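Local coordinates for protein enoyl-CoA hydratase (Mycolicibacterium smegmatis, PDB 7MCM) that probably hydrates the double bond of enoyl-CoA thioesters to give (3S)-3-hydroxyacyl-CoA, a step of fatty acid metabolism, at residues 17-22 with 37-42; 125-130 with 155-160. All coordinates share one frame; numbering follows the deposited sequence.

Contact 1 (17-22 with 37-42); sequences QTWTID and DAFDAA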
loop_
_atom_site.group_PDB
_atom_site.type_symbol
_atom_site.label_atom_id
_atom_site.label_comp_id
_atom_site.label_asym_id
_atom_site.label_seq_id
_atom_site.Cartn_x
_atom_site.Cartn_y
_atom_site.Cartn_z
ATOM N N GLN B 17 20.672 18.140 -21.384
ATOM C CA GLN B 17 20.147 17.804 -22.700
ATOM C C GLN B 17 18.797 18.472 -22.877
ATOM O O GLN B 17 17.996 18.531 -21.940
ATOM C CB GLN B 17 19.974 16.295 -22.893
ATOM C CG GLN B 17 21.190 15.553 -23.331
ATOM C CD GLN B 17 20.884 14.107 -23.663
ATOM O OE1 GLN B 17 19.777 13.625 -23.420
ATOM N NE2 GLN B 17 21.871 13.400 -24.199
ATOM N N THR B 18 18.540 18.972 -24.077
ATOM C CA THR B 18 17.213 19.454 -24.423
ATOM C C THR B 18 16.594 18.495 -25.427
ATOM O O THR B 18 17.225 18.144 -26.433
ATOM C CB THR B 18 17.266 20.872 -24.980
ATOM O OG1 THR B 18 17.898 21.719 -24.021
ATOM C CG2 THR B 18 15.854 21.395 -25.227
ATOM N N TRP B 19 15.379 18.049 -25.128
ATOM C CA TRP B 19 14.579 17.221 -26.022
ATOM C C TRP B 19 13.454 18.094 -26.555
ATOM O O TRP B 19 12.647 18.608 -25.773
ATOM C CB TRP B 19 13.998 16.014 -25.290
ATOM C CG TRP B 19 15.002 15.108 -24.640
ATOM C CD1 TRP B 19 16.364 15.188 -24.714
ATOM C CD2 TRP B 19 14.710 13.978 -23.813
ATOM N NE1 TRP B 19 16.936 14.168 -23.991
ATOM C CE2 TRP B 19 15.939 13.413 -23.427
ATOM C CE3 TRP B 19 13.520 13.385 -23.365
ATOM C CZ2 TRP B 19 16.016 12.277 -22.618
ATOM C CZ3 TRP B 19 13.597 12.265 -22.563
ATOM C CH2 TRP B 19 14.835 11.727 -22.186
ATOM N N THR B 20 13.406 18.275 -27.877
ATOM C CA THR B 20 12.392 19.112 -28.504
ATOM C C THR B 20 11.464 18.209 -29.307
ATOM O O THR B 20 11.887 17.592 -30.294
ATOM C CB THR B 20 13.017 20.185 -29.392
ATOM O OG1 THR B 20 13.979 20.933 -28.643
ATOM C CG2 THR B 20 11.946 21.131 -29.873
ATOM N N ILE B 21 10.197 18.141 -28.877
ATOM C CA ILE B 21 9.181 17.414 -29.628
ATOM C C ILE B 21 9.004 18.091 -30.971
ATOM O O ILE B 21 8.791 19.307 -31.040
ATOM C CB ILE B 21 7.858 17.403 -28.851
ATOM C CG1 ILE B 21 8.054 16.814 -27.449
ATOM C CG2 ILE B 21 6.768 16.652 -29.660
ATOM C CD1 ILE B 21 6.885 17.096 -26.506
ATOM N N ASP B 22 9.104 17.312 -32.062
ATOM C CA ASP B 22 9.055 17.920 -33.399
ATOM C C ASP B 22 8.217 17.026 -34.328
ATOM O O ASP B 22 8.735 16.262 -35.146
ATOM C CB ASP B 22 10.475 18.167 -33.937
ATOM C CG ASP B 22 10.515 19.189 -35.084
ATOM O OD1 ASP B 22 9.437 19.644 -35.530
ATOM O OD2 ASP B 22 11.631 19.547 -35.534
ATOM N N ASP B 37 8.894 5.558 -29.866
ATOM C CA ASP B 37 10.177 4.872 -29.994
ATOM C C ASP B 37 11.349 5.804 -29.685
ATOM O O ASP B 37 12.306 5.405 -29.013
ATOM C CB ASP B 37 10.322 4.301 -31.406
ATOM C CG ASP B 37 9.401 3.126 -31.667
ATOM O OD1 ASP B 37 8.904 2.518 -30.696
ATOM O OD2 ASP B 37 9.174 2.809 -32.853
ATOM N N ALA B 38 11.304 7.042 -30.190
ATOM C CA ALA B 38 12.383 7.997 -29.941
ATOM C C ALA B 38 12.448 8.397 -28.469
ATOM O O ALA B 38 13.534 8.610 -27.920
ATOM C CB ALA B 38 12.184 9.237 -30.809
ATOM N N PHE B 39 11.290 8.524 -27.825
ATOM C CA PHE B 39 11.259 8.877 -26.413
ATOM C C PHE B 39 11.849 7.751 -25.572
ATOM O O PHE B 39 12.668 8.002 -24.681
ATOM C CB PHE B 39 9.823 9.209 -26.001
ATOM C CG PHE B 39 9.713 9.921 -24.676
ATOM C CD1 PHE B 39 9.919 11.290 -24.590
ATOM C CD2 PHE B 39 9.392 9.226 -23.529
ATOM C CE1 PHE B 39 9.818 11.956 -23.379
ATOM C CE2 PHE B 39 9.293 9.880 -22.300
ATOM C CZ PHE B 39 9.506 11.247 -22.228
ATOM N N ASP B 40 11.471 6.502 -25.866
ATOM C CA ASP B 40 12.132 5.354 -25.249
ATOM C C ASP B 40 13.646 5.441 -25.404
ATOM O O ASP B 40 14.387 5.327 -24.425
ATOM C CB ASP B 40 11.624 4.049 -25.864
ATOM C CG ASP B 40 10.462 3.451 -25.101
ATOM O OD1 ASP B 40 10.330 3.701 -23.882
ATOM O OD2 ASP B 40 9.669 2.719 -25.728
ATOM N N ALA B 41 14.120 5.646 -26.638
ATOM C CA ALA B 41 15.561 5.665 -26.890
ATOM C C ALA B 41 16.246 6.807 -26.142
ATOM O O ALA B 41 17.334 6.626 -25.586
ATOM C CB ALA B 41 15.832 5.767 -28.390
ATOM N N ALA B 42 15.619 7.990 -26.113
ATOM C CA ALA B 42 16.222 9.142 -25.447
ATOM C C ALA B 42 16.374 8.898 -23.952
ATOM O O ALA B 42 17.407 9.238 -23.362
ATOM C CB ALA B 42 15.388 10.397 -25.704
HETATM O O HOH W 1 19.171 11.107 -24.522
#
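Trp19, on strand 16-21, turns its indole toward helix 33-48 and meets Ala42 and Phe39 there in two different ways. The methyl of Ala42 sits over one face: its CB lies 3.7 Å from the centroid of the six-membered ring, a CH-pi contact. Phe39 instead receives an edge. CZ3 of Trp19 comes to 3.9 Å from CE1 of Phe39 with the planes 87° apart, an offset edge-to-face pair. With CG anti to the backbone N (chi1 -165°), the ring of Phe39 extends to the indole. The pyrrole side of the indole is fixed from its own strand, two residues back: NE1 of Trp19 donates to OE1 of Gln17 at 2.9 Å, nearly straight at 171° and in the ring plane. That same OE1 accepts from a water 2.8 Å away, which also donates to the carbonyl O of Ala42, so a polar bridge runs beside the apolar packing. Val55 and Leu57 of strand 54-59 also touch Trp19, within the beta-alpha-beta unit of strand 16-21, helix 33-48 and strand 54-59. With its one N-H bonded to Gln17 and its benzo part held at face and edge, the buried indole joins strand to helix without leaving its polar atom unsatisfied.

Contact 2 (125-130 with 155-160); sequences AVMCDL and TWFLPR
Helix 120-127, near its end, packs here against helix 154-162 in the crotonase-like fold, and the contact is almost wholly apolar. Val126 and Met127 pack on Phe157 and Leu158. CG of Met127 lies over one face of the Phe157 ring, 3.7 Å from its centroid and 16° off the normal, a CH-pi contact. Further along the extended chain, SD of Met127 stands obliquely, 5.0 Å from the same centroid, a Met-aromatic contact. The opposite face of Phe157 is covered by CE3 of Trp156, which leaves the ring sandwiched between a methylene and an indole. Val126 meets the helix backbone. With CG1 anti to its own N (chi1 177°), that methyl comes 3.7 Å from CB of Phe157 and equally near CA of Leu158, while CG2 lies 4.1 Å from CD1 of Leu158. A water lies near the carbonyl oxygens of both Val126 and Phe157, 2.8 Å from O of Phe157. Beyond the pair, Met127 also touches Pro99 and Leu102 of helix 97-104, and Leu158 packs on helix 164-173. Trp156 reaches a second subunit, where its NE1 bonds to the carbonyl O of Ala229, and Leu231 of that subunit packs on Phe157. The chain runs on from helix 120-127 into strand 130-134, parallel to strand 109-113 in the main sheet.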
loop_
_atom_site.group_PDB
_atom_site.type_symbol
_atom_site.label_atom_id
_atom_site.label_comp_id
_atom_site.label_asym_id
_atom_site.label_seq_id
_atom_site.Cartn_x
_atom_site.Cartn_y
_atom_site.Cartn_z
ATOM N N ALA B 125 3.482 16.790 -19.716
ATOM C CA ALA B 125 4.059 17.860 -18.904
ATOM C C ALA B 125 3.917 17.555 -17.422
ATOM O O ALA B 125 4.865 17.725 -16.642
ATOM C CB ALA B 125 3.386 19.188 -19.227
ATOM N N VAL B 126 2.753 17.040 -17.030
ATOM C CA VAL B 126 2.468 16.729 -15.640
ATOM C C VAL B 126 3.298 15.552 -15.135
ATOM O O VAL B 126 3.534 15.426 -13.931
ATOM C CB VAL B 126 0.947 16.485 -15.545
ATOM C CG1 VAL B 126 0.566 16.105 -14.200
ATOM C CG2 VAL B 126 0.197 17.754 -15.956
ATOM N N MET B 127 3.747 14.675 -16.027
ATOM C CA MET B 127 4.608 13.563 -15.628
ATOM C C MET B 127 6.056 13.979 -15.401
ATOM O O MET B 127 6.837 13.183 -14.863
ATOM C CB MET B 127 4.593 12.477 -16.704
ATOM C CG MET B 127 3.296 11.734 -16.846
ATOM S SD MET B 127 3.337 10.787 -18.393
ATOM C CE MET B 127 1.586 10.424 -18.522
ATOM N N CYS B 128 6.448 15.166 -15.865
ATOM C CA CYS B 128 7.793 15.681 -15.643
ATOM C C CYS B 128 7.956 16.141 -14.195
ATOM O O CYS B 128 6.980 16.308 -13.457
ATOM C CB CYS B 128 8.078 16.815 -16.626
ATOM S SG CYS B 128 8.127 16.252 -18.368
ATOM N N ASP B 129 9.217 16.324 -13.774
ATOM C CA ASP B 129 9.480 16.613 -12.363
ATOM C C ASP B 129 9.131 18.049 -11.998
ATOM O O ASP B 129 8.635 18.310 -10.895
ATOM C CB ASP B 129 10.942 16.317 -12.019
ATOM C CG ASP B 129 11.311 14.862 -12.268
ATOM O OD1 ASP B 129 10.653 13.976 -11.688
ATOM O OD2 ASP B 129 12.229 14.600 -13.064
ATOM N N LEU B 130 9.396 18.981 -12.900
ATOM C CA LEU B 130 9.199 20.410 -12.697
ATOM C C LEU B 130 8.574 20.961 -13.959
ATOM O O LEU B 130 8.919 20.513 -15.053
ATOM C CB LEU B 130 10.528 21.155 -12.440
ATOM C CG LEU B 130 11.280 20.831 -11.160
ATOM C CD1 LEU B 130 12.590 21.565 -11.096
ATOM C CD2 LEU B 130 10.394 21.267 -10.026
ATOM N N THR B 155 -4.527 10.754 -14.800
ATOM C CA THR B 155 -5.294 10.906 -13.563
ATOM C C THR B 155 -4.471 10.576 -12.319
ATOM O O THR B 155 -4.860 10.970 -11.218
ATOM C CB THR B 155 -6.537 10.026 -13.569
ATOM O OG1 THR B 155 -6.131 8.665 -13.702
ATOM C CG2 THR B 155 -7.466 10.399 -14.728
ATOM N N TRP B 156 -3.373 9.833 -12.456
ATOM C CA TRP B 156 -2.511 9.578 -11.302
ATOM C C TRP B 156 -1.602 10.770 -11.012
ATOM O O TRP B 156 -1.440 11.163 -9.849
ATOM C CB TRP B 156 -1.700 8.302 -11.536
ATOM C CG TRP B 156 -0.989 7.754 -10.319
ATOM C CD1 TRP B 156 -1.480 6.875 -9.398
ATOM C CD2 TRP B 156 0.365 8.023 -9.930
ATOM N NE1 TRP B 156 -0.526 6.596 -8.449
ATOM C CE2 TRP B 156 0.618 7.290 -8.751
ATOM C CE3 TRP B 156 1.378 8.822 -10.456
ATOM C CZ2 TRP B 156 1.858 7.322 -8.096
ATOM C CZ3 TRP B 156 2.614 8.858 -9.800
ATOM C CH2 TRP B 156 2.837 8.117 -8.633
ATOM N N PHE B 157 -1.055 11.396 -12.059
ATOM C CA PHE B 157 -0.086 12.474 -11.886
ATOM C C PHE B 157 -0.747 13.823 -11.610
ATOM O O PHE B 157 -0.209 14.629 -10.847
ATOM C CB PHE B 157 0.796 12.574 -13.131
ATOM C CG PHE B 157 1.705 11.397 -13.323
ATOM C CD1 PHE B 157 2.931 11.344 -12.677
ATOM C CD2 PHE B 157 1.349 10.353 -14.150
ATOM C CE1 PHE B 157 3.774 10.262 -12.846
ATOM C CE2 PHE B 157 2.198 9.269 -14.321
ATOM C CZ PHE B 157 3.403 9.231 -13.667
ATOM N N LEU B 158 -1.906 14.100 -12.207
ATOM C CA LEU B 158 -2.464 15.444 -12.100
ATOM C C LEU B 158 -2.819 15.826 -10.664
ATOM O O LEU B 158 -2.496 16.958 -10.258
ATOM C CB LEU B 158 -3.676 15.588 -13.043
ATOM C CG LEU B 158 -4.250 17.006 -13.167
ATOM C CD1 LEU B 158 -3.190 18.016 -13.646
ATOM C CD2 LEU B 158 -5.448 17.025 -14.133
ATOM N N PRO B 159 -3.445 14.971 -9.849
ATOM C CA PRO B 159 -3.721 15.391 -8.466
ATOM C C PRO B 159 -2.458 15.665 -7.690
ATOM O O PRO B 159 -2.459 16.505 -6.779
ATOM C CB PRO B 159 -4.490 14.200 -7.870
ATOM C CG PRO B 159 -4.968 13.437 -9.014
ATOM C CD PRO B 159 -3.967 13.623 -10.111
ATOM N N ARG B 160 -1.368 14.976 -8.017
ATOM C CA ARG B 160 -0.125 15.230 -7.307
ATOM C C ARG B 160 0.535 16.530 -7.742
ATOM O O ARG B 160 1.450 16.991 -7.060
ATOM C CB ARG B 160 0.800 14.027 -7.479
ATOM C CG ARG B 160 0.233 12.812 -6.742
ATOM C CD ARG B 160 0.547 11.492 -7.417
ATOM N NE ARG B 160 0.188 10.371 -6.554
ATOM C CZ ARG B 160 -0.972 9.725 -6.591
ATOM N NH1 ARG B 160 -1.905 10.018 -7.484
ATOM N NH2 ARG B 160 -1.204 8.766 -5.701
HETATM O O HOH W 2 2.466 15.415 -10.982
#

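Contacts 1 and 2 follow one another along the chain, with centres 19 Å apart and nearest atoms about 6 Å apart, so they do not touch. Helix 97-104 lies between them in packing terms: Leu102 touches Phe39 of contact 1 and Met127 of contact 2. The main sheet gives a second connection, since strand 16-21 and the strand 130-134 that follows helix 120-127 belong to it, separated by strands 54-59 and 109-113. Their surroundings differ. No other chain reaches 17-22 or 37-42, whereas contact 2 borders two other subunits. Together they illustrate aromatic rings used as packing surfaces, inside a subunit and beside an interface.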